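Local coordinates for ribosome-inactivating protein 3 (Zea mays, PDB 2PQG), which is a plant protein of the ribosome-inactivating protein family, with a mixed beta-sheet packed against helices, at residues I63-F77 and L177-R189. Sequence-based numbering, arbitrary orientation.
Sequences ITLAIRMDNLYLVGF and LVKLVVMVCEGLR
Arg-189, on the last turn of helix 171-189, reaches the loop of the antiparallel hairpin 63-77 in the ribosome-inactivating protein fold, where the hairpin lies across the helix in a buried contact. Its chain runs extended from CG to NE past Leu-72, carrying the guanidinium side-on to the carbonyl of Asn-71. Arg-189 NH2 and Arg-189 NE both bond that one oxygen, Asn-71 O, at 2.6 and 2.9 Å, each with the oxygen close to the guanidinium plane. Arginine suits the place because these two N-H groups point the same way, leaving a face for Tyr-73: Arg-189 NH2 comes to 3.4 Å from Tyr-73 CD1, the planes 32° apart. Glu-186, bent at chi2, brings its carboxylate to Arg-189 NH1 in a salt bridge, while Trp-220 adds a cation-pi contact. The tyrosine's hydroxyl is held by Gly-107 O, and Val-181 CG1 packs obliquely by the phenol end, 3.5 Å from Tyr-73 OH. The small side chain of Cys-185 is consistent with the loop's close approach, its CB 3.2 Å from Leu-72 O. Farther along, branched aliphatics fill the interface: Ile-67 CD1 meets Val-184 CG1, and Leu-74 CD2 packs 3.9 Å from Val-181 CG2. At the far end, Ile-63 and Leu-180 meet tip to tip, CD1 to CD1 at 3.9 Å.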
loop_
_atom_site.group_PDB
_atom_site.type_symbol
_atom_site.label_atom_id
_atom_site.label_comp_id
_atom_site.label_asym_id
_atom_site.label_seq_id
_atom_site.Cartn_x
_atom_site.Cartn_y
_atom_site.Cartn_z
ATOM N N ILE A 63 -6.507 -13.534 0.759
ATOM C CA ILE A 63 -5.125 -13.360 1.176
ATOM C C ILE A 63 -5.093 -12.434 2.382
ATOM O O ILE A 63 -5.989 -11.609 2.577
ATOM C CB ILE A 63 -4.226 -12.742 0.072
ATOM C CG1 ILE A 63 -4.749 -11.368 -0.352
ATOM C CG2 ILE A 63 -4.136 -13.682 -1.101
ATOM C CD1 ILE A 63 -3.801 -10.608 -1.277
ATOM N N THR A 64 -4.061 -12.576 3.201
ATOM C CA THR A 64 -3.915 -11.718 4.367
ATOM C C THR A 64 -2.705 -10.818 4.130
ATOM O O THR A 64 -1.660 -11.280 3.668
ATOM C CB THR A 64 -3.684 -12.539 5.648
ATOM O OG1 THR A 64 -4.686 -13.560 5.750
ATOM C CG2 THR A 64 -3.760 -11.638 6.873
ATOM N N LEU A 65 -2.851 -9.530 4.431
ATOM C CA LEU A 65 -1.752 -8.579 4.252
ATOM C C LEU A 65 -1.094 -8.256 5.595
ATOM O O LEU A 65 -1.778 -7.931 6.562
ATOM C CB LEU A 65 -2.269 -7.280 3.619
ATOM C CG LEU A 65 -3.005 -7.318 2.274
ATOM C CD1 LEU A 65 -3.437 -5.896 1.909
ATOM C CD2 LEU A 65 -2.115 -7.906 1.191
ATOM N N ALA A 66 0.229 -8.357 5.657
ATOM C CA ALA A 66 0.958 -8.055 6.891
ATOM C C ALA A 66 1.446 -6.608 6.842
ATOM O O ALA A 66 2.403 -6.292 6.129
ATOM C CB ALA A 66 2.150 -8.999 7.046
ATOM N N ILE A 67 0.801 -5.736 7.610
ATOM C CA ILE A 67 1.156 -4.324 7.615
ATOM C C ILE A 67 1.728 -3.799 8.931
ATOM O O ILE A 67 1.158 -4.012 9.993
ATOM C CB ILE A 67 -0.074 -3.466 7.249
ATOM C CG1 ILE A 67 -0.548 -3.819 5.840
ATOM C CG2 ILE A 67 0.262 -1.993 7.347
ATOM C CD1 ILE A 67 -1.936 -3.294 5.513
ATOM N N ARG A 68 2.858 -3.099 8.849
ATOM C CA ARG A 68 3.480 -2.519 10.038
ATOM C C ARG A 68 2.581 -1.398 10.525
ATOM O O ARG A 68 2.104 -0.594 9.731
ATOM C CB ARG A 68 4.842 -1.903 9.712
ATOM C CG ARG A 68 5.875 -2.843 9.154
ATOM C CD ARG A 68 7.130 -2.069 8.765
ATOM N NE ARG A 68 7.717 -1.342 9.890
ATOM C CZ ARG A 68 8.976 -1.485 10.295
ATOM N NH1 ARG A 68 9.781 -2.333 9.664
ATOM N NH2 ARG A 68 9.428 -0.783 11.328
ATOM N N MET A 69 2.351 -1.335 11.827
ATOM C CA MET A 69 1.519 -0.276 12.382
ATOM C C MET A 69 2.267 1.050 12.419
ATOM O O MET A 69 1.663 2.105 12.239
ATOM C CB MET A 69 1.071 -0.645 13.792
ATOM C CG MET A 69 -0.283 -1.288 13.836
ATOM S SD MET A 69 -1.528 -0.013 13.637
ATOM C CE MET A 69 -1.836 0.334 15.339
ATOM N N ASP A 70 3.581 0.999 12.632
ATOM C CA ASP A 70 4.354 2.229 12.714
ATOM C C ASP A 70 4.383 3.099 11.447
ATOM O O ASP A 70 4.267 4.319 11.542
ATOM C CB ASP A 70 5.786 1.953 13.224
ATOM C CG ASP A 70 6.481 0.820 12.492
ATOM O OD1 ASP A 70 6.101 0.520 11.344
ATOM O OD2 ASP A 70 7.428 0.241 13.072
ATOM N N ASN A 71 4.526 2.502 10.266
ATOM C CA ASN A 71 4.538 3.320 9.053
ATOM C C ASN A 71 3.395 2.974 8.099
ATOM O O ASN A 71 3.301 3.527 7.003
ATOM C CB ASN A 71 5.879 3.196 8.323
ATOM C CG ASN A 71 6.147 1.796 7.829
ATOM O OD1 ASN A 71 5.222 1.004 7.626
ATOM N ND2 ASN A 71 7.418 1.481 7.613
ATOM N N LEU A 72 2.520 2.072 8.538
ATOM C CA LEU A 72 1.372 1.619 7.752
ATOM C C LEU A 72 1.755 1.090 6.377
ATOM O O LEU A 72 1.055 1.329 5.392
ATOM C CB LEU A 72 0.326 2.737 7.596
ATOM C CG LEU A 72 -0.622 3.016 8.773
ATOM C CD1 LEU A 72 -1.744 3.944 8.323
ATOM C CD2 LEU A 72 -1.215 1.711 9.286
ATOM N N TYR A 73 2.858 0.357 6.300
ATOM C CA TYR A 73 3.268 -0.170 5.012
ATOM C C TYR A 73 3.309 -1.681 4.978
ATOM O O TYR A 73 3.629 -2.331 5.969
ATOM C CB TYR A 73 4.631 0.377 4.616
ATOM C CG TYR A 73 4.779 0.544 3.122
ATOM C CD1 TYR A 73 4.112 1.567 2.452
ATOM C CD2 TYR A 73 5.583 -0.319 2.378
ATOM C CE1 TYR A 73 4.243 1.730 1.075
ATOM C CE2 TYR A 73 5.719 -0.168 0.999
ATOM C CZ TYR A 73 5.049 0.861 0.355
ATOM O OH TYR A 73 5.205 1.030 -1.003
ATOM N N LEU A 74 2.996 -2.227 3.810
ATOM C CA LEU A 74 2.965 -3.671 3.584
ATOM C C LEU A 74 4.340 -4.332 3.653
ATOM O O LEU A 74 5.298 -3.844 3.054
ATOM C CB LEU A 74 2.343 -3.941 2.214
ATOM C CG LEU A 74 2.141 -5.371 1.739
ATOM C CD1 LEU A 74 1.106 -6.058 2.598
ATOM C CD2 LEU A 74 1.679 -5.341 0.300
ATOM N N VAL A 75 4.440 -5.440 4.378
ATOM C CA VAL A 75 5.711 -6.151 4.486
ATOM C C VAL A 75 5.623 -7.446 3.691
ATOM O O VAL A 75 6.594 -7.869 3.063
ATOM C CB VAL A 75 6.056 -6.500 5.945
ATOM C CG1 VAL A 75 7.432 -7.142 6.013
ATOM C CG2 VAL A 75 6.011 -5.250 6.801
ATOM N N GLY A 76 4.450 -8.072 3.720
ATOM C CA GLY A 76 4.257 -9.315 2.997
ATOM C C GLY A 76 2.807 -9.742 3.009
ATOM O O GLY A 76 1.954 -9.047 3.562
ATOM N N PHE A 77 2.526 -10.893 2.409
ATOM C CA PHE A 77 1.166 -11.417 2.357
ATOM C C PHE A 77 1.151 -12.945 2.466
ATOM O O PHE A 77 2.116 -13.619 2.089
ATOM C CB PHE A 77 0.479 -10.962 1.063
ATOM C CG PHE A 77 1.027 -11.608 -0.185
ATOM C CD1 PHE A 77 0.434 -12.750 -0.713
ATOM C CD2 PHE A 77 2.117 -11.058 -0.851
ATOM C CE1 PHE A 77 0.917 -13.334 -1.882
ATOM C CE2 PHE A 77 2.609 -11.640 -2.023
ATOM C CZ PHE A 77 2.002 -12.777 -2.538
ATOM N N LEU A 177 0.380 -6.330 -6.563
ATOM C CA LEU A 177 0.815 -5.843 -5.265
ATOM C C LEU A 177 0.762 -4.329 -5.128
ATOM O O LEU A 177 0.344 -3.824 -4.090
ATOM C CB LEU A 177 2.227 -6.347 -4.948
ATOM C CG LEU A 177 2.272 -7.775 -4.383
ATOM C CD1 LEU A 177 3.702 -8.201 -4.123
ATOM C CD2 LEU A 177 1.454 -7.833 -3.092
ATOM N N VAL A 178 1.160 -3.601 -6.169
ATOM C CA VAL A 178 1.143 -2.141 -6.092
ATOM C C VAL A 178 -0.271 -1.557 -6.186
ATOM O O VAL A 178 -0.465 -0.363 -5.988
ATOM C CB VAL A 178 2.050 -1.504 -7.180
ATOM C CG1 VAL A 178 1.370 -1.572 -8.532
ATOM C CG2 VAL A 178 2.415 -0.075 -6.784
ATOM N N LYS A 179 -1.258 -2.390 -6.485
ATOM C CA LYS A 179 -2.631 -1.908 -6.550
ATOM C C LYS A 179 -3.182 -1.926 -5.126
ATOM O O LYS A 179 -3.960 -1.044 -4.732
ATOM C CB LYS A 179 -3.484 -2.810 -7.439
ATOM C CG LYS A 179 -3.144 -2.745 -8.910
ATOM C CD LYS A 179 -4.032 -3.678 -9.707
ATOM C CE LYS A 179 -3.806 -3.505 -11.197
ATOM N NZ LYS A 179 -3.959 -2.084 -11.593
ATOM N N LEU A 180 -2.767 -2.932 -4.354
ATOM C CA LEU A 180 -3.213 -3.077 -2.970
ATOM C C LEU A 180 -2.450 -2.132 -2.052
ATOM O O LEU A 180 -2.990 -1.655 -1.057
ATOM C CB LEU A 180 -3.028 -4.523 -2.498
ATOM C CG LEU A 180 -3.764 -5.593 -3.311
ATOM C CD1 LEU A 180 -3.423 -6.971 -2.752
ATOM C CD2 LEU A 180 -5.273 -5.345 -3.281
ATOM N N VAL A 181 -1.193 -1.867 -2.395
ATOM C CA VAL A 181 -0.367 -0.966 -1.609
ATOM C C VAL A 181 -0.995 0.421 -1.629
ATOM O O VAL A 181 -1.096 1.069 -0.593
ATOM C CB VAL A 181 1.082 -0.893 -2.158
ATOM C CG1 VAL A 181 1.876 0.172 -1.406
ATOM C CG2 VAL A 181 1.766 -2.245 -2.000
ATOM N N VAL A 182 -1.448 0.865 -2.798
ATOM C CA VAL A 182 -2.060 2.185 -2.899
ATOM C C VAL A 182 -3.479 2.233 -2.328
ATOM O O VAL A 182 -3.813 3.162 -1.597
ATOM C CB VAL A 182 -2.083 2.691 -4.367
ATOM C CG1 VAL A 182 -2.710 4.065 -4.431
ATOM C CG2 VAL A 182 -0.673 2.754 -4.918
ATOM N N MET A 183 -4.308 1.240 -2.655
ATOM C CA MET A 183 -5.689 1.192 -2.150
ATOM C C MET A 183 -5.770 0.977 -0.638
ATOM O O MET A 183 -6.613 1.577 0.032
ATOM C CB MET A 183 -6.492 0.077 -2.836
ATOM C CG MET A 183 -6.881 0.354 -4.281
ATOM S SD MET A 183 -7.941 -0.929 -4.991
ATOM C CE MET A 183 -6.726 -2.170 -5.553
ATOM N N VAL A 184 -4.915 0.114 -0.095
ATOM C CA VAL A 184 -4.947 -0.144 1.341
ATOM C C VAL A 184 -3.988 0.720 2.180
ATOM O O VAL A 184 -4.439 1.596 2.921
ATOM C CB VAL A 184 -4.698 -1.633 1.631
ATOM C CG1 VAL A 184 -4.795 -1.895 3.113
ATOM C CG2 VAL A 184 -5.726 -2.479 0.883
ATOM N N CYS A 185 -2.682 0.495 2.072
ATOM C CA CYS A 185 -1.729 1.275 2.857
ATOM C C CYS A 185 -1.878 2.759 2.652
ATOM O O CYS A 185 -2.082 3.516 3.606
ATOM C CB CYS A 185 -0.304 0.911 2.501
ATOM S SG CYS A 185 0.099 -0.797 2.820
ATOM N N GLU A 186 -1.749 3.176 1.399
ATOM C CA GLU A 186 -1.850 4.587 1.055
ATOM C C GLU A 186 -3.270 5.097 1.233
ATOM O O GLU A 186 -3.483 6.293 1.425
ATOM C CB GLU A 186 -1.347 4.816 -0.375
ATOM C CG GLU A 186 0.089 4.350 -0.562
ATOM C CD GLU A 186 1.117 5.195 0.193
ATOM O OE1 GLU A 186 0.739 5.873 1.166
ATOM O OE2 GLU A 186 2.314 5.172 -0.175
ATOM N N GLY A 187 -4.240 4.192 1.172
ATOM C CA GLY A 187 -5.615 4.597 1.379
ATOM C C GLY A 187 -5.778 4.962 2.849
ATOM O O GLY A 187 -6.521 5.886 3.194
ATOM N N LEU A 188 -5.071 4.237 3.716
ATOM C CA LEU A 188 -5.132 4.474 5.155
ATOM C C LEU A 188 -4.357 5.744 5.551
ATOM O O LEU A 188 -4.818 6.533 6.377
ATOM C CB LEU A 188 -4.577 3.257 5.912
ATOM C CG LEU A 188 -5.320 1.915 5.835
ATOM C CD1 LEU A 188 -4.455 0.820 6.436
ATOM C CD2 LEU A 188 -6.652 1.991 6.561
ATOM N N ARG A 189 -3.183 5.935 4.956
ATOM C CA ARG A 189 -2.358 7.106 5.235
ATOM C C ARG A 189 -2.974 8.419 4.748
ATOM O O ARG A 189 -3.015 9.408 5.479
ATOM C CB ARG A 189 -0.997 6.977 4.553
ATOM C CG ARG A 189 -0.015 6.014 5.157
ATOM C CD ARG A 189 1.172 5.914 4.219
ATOM N NE ARG A 189 2.223 5.058 4.742
ATOM C CZ ARG A 189 3.385 4.859 4.133
ATOM N NH1 ARG A 189 3.634 5.454 2.976
ATOM N NH2 ARG A 189 4.305 4.083 4.688
#